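Local coordinates for protein flap endonuclease 1 (Methanocaldococcus jannaschii, PDB 1A76) that cleaves 5'-overhanging DNA flaps in replication and repair as a magnesium-dependent, structure-specific endonuclease that also has 5'-3' exonuclease activity, at residues 120-123 and 124-128. Sequence-based numbering, arbitrary orientation.
Sequences YAKR and VSYLT
K122 reaches the ring of Y126 obliquely, its ammonium NZ coming to 4.3 Å from CE1 of Y126, while the Y126 side chain also touches P46, R48 and I54. The approach is loose, and both residues also touch crystal neighbours. The chain turns tightly at 121-124, where V124 N donates to A121 O at 2.8 Å, though both atoms are crowded in the model and the bond is doubtful. One residue on, S125 N makes a weak and doubtful bond to R123 O. R123 CG lies opposite its backbone N (chi1 180°) and the chain then bends at chi2; its side chain lies about 10 Å from that of the metal ligand D224. Beyond the turn, S125 OG accepts from L127 N at 3.2 Å, an ST turn, and gives a weak bond to V124 O. The buried L127 packs on L32, Y33 and L36 of helix 28-38, and T128 OG1 caps M131 N at the start of helix 129-142. This loop of the I-domain thus runs from an exposed turn carrying K122 and R123 to L127, buried against helix 28-38; R123, whose side chain lies about 12 Å from a bound manganese ion, would be consistent with a surface that attracts the DNA backbone.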
ATOM      1  N   TYR A 120       0.665  22.650   6.944  1.00 39.02           N
ATOM      2  CA  TYR A 120      -0.339  21.585   6.934  1.00 40.69           C
ATOM      3  C   TYR A 120      -0.159  20.687   5.714  1.00 41.31           C
ATOM      4  O   TYR A 120       0.378  19.586   5.824  1.00 41.92           O
ATOM      5  CB  TYR A 120      -1.762  22.154   6.942  1.00 38.41           C
ATOM      6  CG  TYR A 120      -2.828  21.077   6.934  1.00 35.54           C
ATOM      7  CD1 TYR A 120      -2.716  19.955   7.754  1.00 36.74           C
ATOM      8  CD2 TYR A 120      -3.930  21.161   6.080  1.00 36.33           C
ATOM      9  CE1 TYR A 120      -3.669  18.938   7.724  1.00 36.64           C
ATOM     10  CE2 TYR A 120      -4.893  20.145   6.041  1.00 36.00           C
ATOM     11  CZ  TYR A 120      -4.752  19.038   6.864  1.00 36.41           C
ATOM     12  OH  TYR A 120      -5.677  18.019   6.809  1.00 38.49           O
ATOM     13  N   ALA A 121      -0.606  21.165   4.557  1.00 41.19           N
ATOM     14  CA  ALA A 121      -0.500  20.418   3.308  1.00 42.07           C
ATOM     15  C   ALA A 121       0.753  19.554   3.266  1.00 42.38           C
ATOM     16  O   ALA A 121       0.702  18.381   2.893  1.00 42.88           O
ATOM     17  CB  ALA A 121      -0.498  21.383   2.129  1.00 41.41           C
ATOM     18  N   LYS A 122       1.877  20.145   3.651  1.00 41.92           N
ATOM     19  CA  LYS A 122       3.156  19.445   3.663  1.00 38.71           C
ATOM     20  C   LYS A 122       3.080  18.146   4.465  1.00 38.13           C
ATOM     21  O   LYS A 122       3.790  17.182   4.175  1.00 36.67           O
ATOM     22  CB  LYS A 122       4.229  20.362   4.250  1.00 38.21           C
ATOM     23  CG  LYS A 122       5.515  19.666   4.669  1.00 32.12           C
ATOM     24  CD  LYS A 122       6.712  20.552   4.390  1.00 33.87           C
ATOM     25  CE  LYS A 122       6.891  20.827   2.894  1.00 31.14           C
ATOM     26  NZ  LYS A 122       7.869  19.903   2.242  1.00 24.51           N
ATOM     27  N   ARG A 123       2.218  18.131   5.477  1.00 36.58           N
ATOM     28  CA  ARG A 123       2.054  16.951   6.316  1.00 39.02           C
ATOM     29  C   ARG A 123       1.808  15.770   5.407  1.00 38.83           C
ATOM     30  O   ARG A 123       2.237  14.649   5.685  1.00 40.69           O
ATOM     31  CB  ARG A 123       0.869  17.131   7.280  1.00 35.98           C
ATOM     32  CG  ARG A 123       0.599  15.938   8.209  1.00 36.65           C
ATOM     33  CD  ARG A 123       1.872  15.193   8.611  1.00 37.75           C
ATOM     34  NE  ARG A 123       1.566  13.958   9.333  1.00 38.38           N
ATOM     35  CZ  ARG A 123       2.283  12.838   9.261  1.00 41.81           C
ATOM     36  NH1 ARG A 123       3.364  12.780   8.495  1.00 43.49           N
ATOM     37  NH2 ARG A 123       1.919  11.775   9.966  1.00 41.61           N
ATOM     38  N   VAL A 124       1.114  16.033   4.307  1.00 28.44           N
ATOM     39  CA  VAL A 124       0.820  14.991   3.339  1.00 25.08           C
ATOM     40  C   VAL A 124       2.105  14.617   2.595  1.00 24.10           C
ATOM     41  O   VAL A 124       2.055  14.277   1.406  1.00 24.00           O
ATOM     42  CB  VAL A 124      -0.221  15.490   2.334  1.00 24.11           C
ATOM     43  CG1 VAL A 124       0.244  16.722   1.553  1.00 22.77           C
ATOM     44  CG2 VAL A 124      -0.582  14.443   1.278  1.00 22.30           C
ATOM     45  N   SER A 125       3.243  14.694   3.301  1.00 25.26           N
ATOM     46  CA  SER A 125       4.573  14.377   2.748  1.00 22.28           C
ATOM     47  C   SER A 125       4.732  14.793   1.282  1.00 19.95           C
ATOM     48  O   SER A 125       3.903  15.528   0.737  1.00 20.12           O
ATOM     49  CB  SER A 125       4.849  12.876   2.860  1.00 21.51           C
ATOM     50  OG  SER A 125       3.929  12.145   2.071  1.00 21.61           O
ATOM     51  N   TYR A 126       5.808  14.326   0.653  1.00 16.75           N
ATOM     52  CA  TYR A 126       6.042  14.630  -0.754  1.00 15.46           C
ATOM     53  C   TYR A 126       4.936  13.959  -1.578  1.00 17.96           C
ATOM     54  O   TYR A 126       4.658  14.358  -2.713  1.00 18.90           O
ATOM     55  CB  TYR A 126       7.396  14.088  -1.196  1.00 16.39           C
ATOM     56  CG  TYR A 126       8.574  15.016  -0.982  1.00 16.51           C
ATOM     57  CD1 TYR A 126       8.404  16.399  -0.925  1.00 16.84           C
ATOM     58  CD2 TYR A 126       9.868  14.507  -0.871  1.00 15.38           C
ATOM     59  CE1 TYR A 126       9.496  17.253  -0.766  1.00 17.85           C
ATOM     60  CE2 TYR A 126      10.966  15.355  -0.711  1.00 18.68           C
ATOM     61  CZ  TYR A 126      10.770  16.722  -0.660  1.00 18.17           C
ATOM     62  OH  TYR A 126      11.853  17.568  -0.503  1.00 23.18           O
ATOM     63  N   LEU A 127       4.333  12.915  -1.014  1.00 18.46           N
ATOM     64  CA  LEU A 127       3.249  12.200  -1.692  1.00 18.22           C
ATOM     65  C   LEU A 127       1.975  12.996  -1.469  1.00 19.69           C
ATOM     66  O   LEU A 127       1.252  12.766  -0.502  1.00 23.14           O
ATOM     67  CB  LEU A 127       3.073  10.790  -1.115  1.00 18.48           C
ATOM     68  CG  LEU A 127       2.843   9.612  -2.073  1.00 18.80           C
ATOM     69  CD1 LEU A 127       2.047   8.534  -1.360  1.00 20.14           C
ATOM     70  CD2 LEU A 127       2.119  10.061  -3.334  1.00 19.29           C
ATOM     71  N   THR A 128       1.714  13.936  -2.369  1.00 21.36           N
ATOM     72  CA  THR A 128       0.540  14.794  -2.276  1.00 17.88           C
ATOM     73  C   THR A 128      -0.654  14.224  -3.026  1.00 15.30           C
ATOM     74  O   THR A 128      -0.504  13.386  -3.900  1.00 13.93           O
ATOM     75  CB  THR A 128       0.808  16.179  -2.882  1.00 17.27           C
ATOM     76  OG1 THR A 128       1.184  16.027  -4.257  1.00 17.70           O
ATOM     77  CG2 THR A 128       1.906  16.894  -2.136  1.00 12.05           C
TER